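Local coordinates for pullulanase (Klebsiella oxytoca, PDB 2YOC), which hydrolyses the alpha-1,6-glucosidic linkages of pullulan and related branched dextrins, and is a calcium-containing glycosyl hydrolase exported by a type 2 secretion system, at residues B[370-384]-B[562-574]. Sequence-based numbering, arbitrary orientation.
Sequences HSLSTNSEYSQVVDL and DPEGTTRIKEFRT. With SO4 (sulfate ion), chain O.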
loop_
_atom_site.group_PDB
_atom_site.type_symbol
_atom_site.label_atom_id
_atom_site.label_comp_id
_atom_site.label_asym_id
_atom_site.label_seq_id
_atom_site.Cartn_x
_atom_site.Cartn_y
_atom_site.Cartn_z
ATOM N N HIS B 370 -37.729 -38.041 17.537
ATOM C CA HIS B 370 -38.185 -37.628 16.202
ATOM C C HIS B 370 -39.623 -37.136 16.215
ATOM O O HIS B 370 -40.066 -36.547 15.231
ATOM C CB HIS B 370 -37.940 -38.711 15.128
ATOM C CG HIS B 370 -36.495 -38.983 14.849
ATOM N ND1 HIS B 370 -35.558 -37.961 14.823
ATOM C CD2 HIS B 370 -35.872 -40.157 14.584
ATOM C CE1 HIS B 370 -34.393 -38.553 14.581
ATOM N NE2 HIS B 370 -34.534 -39.872 14.419
ATOM N N SER B 371 -40.328 -37.375 17.331
ATOM C CA SER B 371 -41.698 -36.948 17.636
ATOM C C SER B 371 -41.774 -36.706 19.156
ATOM O O SER B 371 -41.069 -37.389 19.901
ATOM C CB SER B 371 -42.710 -38.017 17.224
ATOM O OG SER B 371 -44.064 -37.611 17.382
ATOM N N LEU B 372 -42.603 -35.733 19.613
ATOM C CA LEU B 372 -42.765 -35.392 21.041
ATOM C C LEU B 372 -44.230 -35.152 21.462
ATOM O O LEU B 372 -45.105 -35.024 20.605
ATOM C CB LEU B 372 -41.966 -34.122 21.382
ATOM C CG LEU B 372 -40.495 -34.010 20.985
ATOM C CD1 LEU B 372 -40.175 -32.587 20.593
ATOM C CD2 LEU B 372 -39.583 -34.440 22.133
ATOM N N SER B 373 -44.483 -35.037 22.790
ATOM C CA SER B 373 -45.783 -34.666 23.389
ATOM C C SER B 373 -45.814 -33.109 23.430
ATOM O O SER B 373 -44.832 -32.478 23.015
ATOM C CB SER B 373 -45.873 -35.210 24.809
ATOM O OG SER B 373 -44.924 -34.569 25.645
ATOM N N THR B 374 -46.907 -32.487 23.945
ATOM C CA THR B 374 -47.004 -31.018 24.042
ATOM C C THR B 374 -45.905 -30.478 24.968
ATOM O O THR B 374 -45.664 -31.049 26.040
ATOM C CB THR B 374 -48.416 -30.586 24.479
ATOM O OG1 THR B 374 -49.369 -31.143 23.585
ATOM C CG2 THR B 374 -48.596 -29.070 24.522
ATOM N N ASN B 375 -45.231 -29.398 24.522
ATOM C CA ASN B 375 -44.133 -28.710 25.209
ATOM C C ASN B 375 -42.876 -29.591 25.448
ATOM O O ASN B 375 -42.057 -29.324 26.348
ATOM C CB ASN B 375 -44.605 -27.902 26.438
ATOM C CG ASN B 375 -43.896 -26.568 26.646
ATOM O OD1 ASN B 375 -43.532 -25.858 25.700
ATOM N ND2 ASN B 375 -43.680 -26.197 27.898
ATOM N N SER B 376 -42.731 -30.642 24.585
ATOM C CA SER B 376 -41.602 -31.565 24.513
ATOM C C SER B 376 -41.294 -32.281 25.833
ATOM O O SER B 376 -40.146 -32.645 26.096
ATOM C CB SER B 376 -40.382 -30.833 23.952
ATOM O OG SER B 376 -40.773 -29.919 22.934
ATOM N N GLU B 377 -42.337 -32.510 26.646
ATOM C CA GLU B 377 -42.203 -33.156 27.959
ATOM C C GLU B 377 -41.811 -34.621 27.856
ATOM O O GLU B 377 -41.093 -35.119 28.732
ATOM C CB GLU B 377 -43.480 -33.027 28.790
ATOM C CG GLU B 377 -43.853 -31.601 29.144
ATOM C CD GLU B 377 -45.182 -31.467 29.862
ATOM O OE1 GLU B 377 -45.959 -32.451 29.866
ATOM O OE2 GLU B 377 -45.452 -30.373 30.410
ATOM N N TYR B 378 -42.323 -35.320 26.818
ATOM C CA TYR B 378 -42.054 -36.741 26.574
ATOM C C TYR B 378 -41.700 -36.962 25.114
ATOM O O TYR B 378 -42.317 -36.363 24.218
ATOM C CB TYR B 378 -43.275 -37.624 26.906
ATOM C CG TYR B 378 -43.812 -37.505 28.315
ATOM C CD1 TYR B 378 -44.677 -36.471 28.667
ATOM C CD2 TYR B 378 -43.544 -38.484 29.268
ATOM C CE1 TYR B 378 -45.196 -36.370 29.957
ATOM C CE2 TYR B 378 -44.104 -38.426 30.544
ATOM C CZ TYR B 378 -44.920 -37.360 30.891
ATOM O OH TYR B 378 -45.443 -37.275 32.168
ATOM N N SER B 379 -40.741 -37.871 24.867
ATOM C CA SER B 379 -40.393 -38.267 23.501
ATOM C C SER B 379 -41.483 -39.290 23.056
ATOM O O SER B 379 -42.109 -39.937 23.904
ATOM C CB SER B 379 -39.019 -38.925 23.465
ATOM O OG SER B 379 -37.993 -38.134 24.028
ATOM N N GLN B 380 -41.726 -39.403 21.753
ATOM C CA GLN B 380 -42.677 -40.361 21.211
ATOM C C GLN B 380 -41.979 -41.320 20.243
ATOM O O GLN B 380 -41.146 -40.883 19.450
ATOM C CB GLN B 380 -43.796 -39.626 20.473
ATOM C CG GLN B 380 -45.075 -40.450 20.379
ATOM C CD GLN B 380 -46.124 -39.816 19.505
ATOM O OE1 GLN B 380 -45.904 -38.783 18.851
ATOM N NE2 GLN B 380 -47.274 -40.456 19.436
ATOM N N VAL B 381 -42.325 -42.614 20.290
ATOM C CA VAL B 381 -41.808 -43.613 19.346
ATOM C C VAL B 381 -42.529 -43.324 18.028
ATOM O O VAL B 381 -43.757 -43.274 18.002
ATOM C CB VAL B 381 -42.043 -45.085 19.804
ATOM C CG1 VAL B 381 -41.712 -46.062 18.681
ATOM C CG2 VAL B 381 -41.245 -45.416 21.058
ATOM N N VAL B 382 -41.763 -43.114 16.947
ATOM C CA VAL B 382 -42.309 -42.800 15.633
ATOM C C VAL B 382 -41.576 -43.469 14.471
ATOM O O VAL B 382 -40.413 -43.855 14.590
ATOM C CB VAL B 382 -42.435 -41.268 15.448
ATOM C CG1 VAL B 382 -41.147 -40.646 14.914
ATOM C CG2 VAL B 382 -43.612 -40.916 14.556
ATOM N N ASP B 383 -42.285 -43.589 13.336
ATOM C CA ASP B 383 -41.779 -44.120 12.071
ATOM C C ASP B 383 -42.041 -43.069 10.991
ATOM O O ASP B 383 -43.123 -43.057 10.384
ATOM C CB ASP B 383 -42.452 -45.459 11.730
ATOM C CG ASP B 383 -42.053 -45.983 10.375
ATOM O OD1 ASP B 383 -40.839 -46.249 10.178
ATOM O OD2 ASP B 383 -42.940 -46.050 9.480
ATOM N N LEU B 384 -41.057 -42.170 10.761
ATOM C CA LEU B 384 -41.224 -41.098 9.772
ATOM C C LEU B 384 -41.579 -41.594 8.374
ATOM O O LEU B 384 -42.115 -40.830 7.568
ATOM C CB LEU B 384 -40.031 -40.134 9.749
ATOM C CG LEU B 384 -39.671 -39.440 11.062
ATOM C CD1 LEU B 384 -38.435 -38.649 10.904
ATOM C CD2 LEU B 384 -40.761 -38.512 11.519
ATOM N N ASP B 562 -52.189 -29.063 16.443
ATOM C CA ASP B 562 -52.194 -29.880 17.663
ATOM C C ASP B 562 -50.750 -30.350 17.964
ATOM O O ASP B 562 -50.207 -31.211 17.245
ATOM C CB ASP B 562 -53.191 -31.062 17.552
ATOM C CG ASP B 562 -53.303 -31.971 18.778
ATOM O OD1 ASP B 562 -52.461 -31.835 19.716
ATOM O OD2 ASP B 562 -54.220 -32.823 18.801
ATOM N N PRO B 563 -50.126 -29.797 19.034
ATOM C CA PRO B 563 -48.730 -30.164 19.358
ATOM C C PRO B 563 -48.553 -31.487 20.100
ATOM O O PRO B 563 -47.433 -31.850 20.452
ATOM C CB PRO B 563 -48.256 -28.986 20.213
ATOM C CG PRO B 563 -49.467 -28.559 20.932
ATOM C CD PRO B 563 -50.624 -28.762 19.958
ATOM N N GLU B 564 -49.654 -32.184 20.382
ATOM C CA GLU B 564 -49.597 -33.457 21.081
ATOM C C GLU B 564 -49.488 -34.585 20.063
ATOM O O GLU B 564 -50.473 -34.925 19.394
ATOM C CB GLU B 564 -50.816 -33.626 22.004
ATOM C CG GLU B 564 -50.811 -34.899 22.832
ATOM C CD GLU B 564 -49.824 -35.020 23.987
ATOM O OE1 GLU B 564 -49.097 -34.046 24.310
ATOM O OE2 GLU B 564 -49.796 -36.125 24.578
ATOM N N GLY B 565 -48.284 -35.126 19.944
ATOM C CA GLY B 565 -48.035 -36.246 19.064
ATOM C C GLY B 565 -47.470 -35.905 17.716
ATOM O O GLY B 565 -46.781 -34.893 17.539
ATOM N N THR B 566 -47.752 -36.800 16.764
ATOM C CA THR B 566 -47.261 -36.794 15.384
ATOM C C THR B 566 -47.874 -35.757 14.473
ATOM O O THR B 566 -47.264 -35.453 13.448
ATOM C CB THR B 566 -47.349 -38.191 14.778
ATOM O OG1 THR B 566 -48.729 -38.561 14.601
ATOM C CG2 THR B 566 -46.600 -39.223 15.597
ATOM N N THR B 567 -49.057 -35.198 14.820
ATOM C CA THR B 567 -49.714 -34.179 13.980
ATOM C C THR B 567 -48.723 -33.174 13.332
ATOM O O THR B 567 -48.819 -32.921 12.127
ATOM C CB THR B 567 -50.920 -33.562 14.700
ATOM O OG1 THR B 567 -52.014 -34.461 14.556
ATOM C CG2 THR B 567 -51.323 -32.213 14.147
ATOM N N ARG B 568 -47.753 -32.668 14.112
ATOM C CA ARG B 568 -46.783 -31.720 13.603
ATOM C C ARG B 568 -45.999 -32.217 12.329
ATOM O O ARG B 568 -45.846 -31.449 11.355
ATOM C CB ARG B 568 -45.894 -31.169 14.739
ATOM C CG ARG B 568 -44.924 -32.175 15.355
ATOM C CD ARG B 568 -44.072 -31.569 16.454
ATOM N NE ARG B 568 -44.745 -31.507 17.755
ATOM C CZ ARG B 568 -44.118 -31.244 18.899
ATOM N NH1 ARG B 568 -42.814 -31.020 18.912
ATOM N NH2 ARG B 568 -44.791 -31.208 20.039
ATOM N N ILE B 569 -45.578 -33.520 12.322
ATOM C CA ILE B 569 -44.859 -34.174 11.217
ATOM C C ILE B 569 -45.659 -34.122 9.930
ATOM O O ILE B 569 -45.106 -33.689 8.921
ATOM C CB ILE B 569 -44.445 -35.618 11.566
ATOM C CG1 ILE B 569 -43.559 -35.628 12.812
ATOM C CG2 ILE B 569 -43.751 -36.320 10.362
ATOM C CD1 ILE B 569 -43.666 -36.825 13.571
ATOM N N LYS B 570 -46.951 -34.540 9.942
ATOM C CA LYS B 570 -47.722 -34.465 8.708
ATOM C C LYS B 570 -47.913 -33.029 8.272
ATOM O O LYS B 570 -47.713 -32.741 7.105
ATOM C CB LYS B 570 -49.054 -35.215 8.778
ATOM C CG LYS B 570 -49.599 -35.609 7.391
ATOM C CD LYS B 570 -51.076 -35.994 7.484
ATOM C CE LYS B 570 -51.700 -36.483 6.198
ATOM N NZ LYS B 570 -52.892 -37.342 6.479
ATOM N N GLU B 571 -48.222 -32.125 9.202
ATOM C CA GLU B 571 -48.438 -30.705 8.916
ATOM C C GLU B 571 -47.225 -30.012 8.295
ATOM O O GLU B 571 -47.378 -29.310 7.290
ATOM C CB GLU B 571 -48.911 -29.962 10.165
ATOM C CG GLU B 571 -50.269 -30.433 10.648
ATOM C CD GLU B 571 -51.041 -29.501 11.560
ATOM O OE1 GLU B 571 -50.550 -28.391 11.882
ATOM O OE2 GLU B 571 -52.186 -29.875 11.897
ATOM N N PHE B 572 -46.023 -30.216 8.884
ATOM C CA PHE B 572 -44.750 -29.671 8.392
ATOM C C PHE B 572 -44.540 -30.139 6.948
ATOM O O PHE B 572 -44.336 -29.314 6.063
ATOM C CB PHE B 572 -43.605 -30.181 9.260
ATOM C CG PHE B 572 -42.276 -29.539 9.004
ATOM C CD1 PHE B 572 -41.529 -29.870 7.882
ATOM C CD2 PHE B 572 -41.733 -28.657 9.916
ATOM C CE1 PHE B 572 -40.278 -29.295 7.663
ATOM C CE2 PHE B 572 -40.469 -28.111 9.712
ATOM C CZ PHE B 572 -39.754 -28.421 8.581
ATOM N N ARG B 573 -44.615 -31.472 6.711
ATOM C CA ARG B 573 -44.499 -32.083 5.391
ATOM C C ARG B 573 -45.508 -31.454 4.430
ATOM O O ARG B 573 -45.122 -31.024 3.344
ATOM C CB ARG B 573 -44.670 -33.596 5.483
ATOM C CG ARG B 573 -43.397 -34.295 5.920
ATOM C CD ARG B 573 -43.641 -35.763 6.188
ATOM N NE ARG B 573 -42.408 -36.552 6.194
ATOM C CZ ARG B 573 -42.338 -37.806 6.613
ATOM N NH1 ARG B 573 -43.422 -38.420 7.065
ATOM N NH2 ARG B 573 -41.182 -38.455 6.595
ATOM N N THR B 574 -46.764 -31.282 4.886
ATOM C CA THR B 574 -47.802 -30.620 4.113
ATOM C C THR B 574 -47.345 -29.236 3.680
ATOM O O THR B 574 -47.544 -28.886 2.516
ATOM C CB THR B 574 -49.125 -30.582 4.850
ATOM O OG1 THR B 574 -49.469 -31.913 5.285
ATOM C CG2 THR B 574 -50.236 -29.983 3.977
HETATM S S SO4 O . -50.711 -39.741 17.278
HETATM O O1 SO4 O . -49.996 -39.110 18.413
HETATM O O2 SO4 O . -49.755 -40.534 16.483
HETATM O O3 SO4 O . -51.284 -38.690 16.393
HETATM O O4 SO4 O . -51.795 -40.618 17.773
#
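Leu372 O lies over one face of the Arg568 guanidinium, while Pro563 O, in the guanidinium plane at its edge, accepts from Arg568 NH2 at 2.8 Å. The Arg573 guanidinium meets Leu384 O edge-on. Here the short beta hairpin of strands 371-372 (weakly bonded) and 379-380, part of the antiparallel sheet that includes the CBM48 strands, and the loop after it pack against helix 567-582 of the catalytic (beta/alpha)8 barrel and the loop leading into it. Gly565 suits that loop: its phi of 98° and psi of -154° would press a side chain against the preceding carbonyl, and its N-H bonds Leu372 O. Glu564 runs out anti to its backbone N (chi1 -177°) and bends at chi2, bringing OE1 to Thr374 N (2.7 Å) and Thr374 OG1 (3.0 Å); its OE2 pairs with Lys315. Thr566 divides its branches: OG1 bonds a sulfate, probably from the crystallisation liquor, whereas CG2 packs on Val382 CG2 at 3.6 Å. Beyond it, branched Ile569 presses CG2 on Leu384 CD2 at 3.9 Å. Arginine suits position 573 because its several N-H groups also serve Leu389 O and Asp656 O; on Leu384 O, NH1 (2.8 Å) lies in the carbonyl plane and NH2 (2.7 Å) above it.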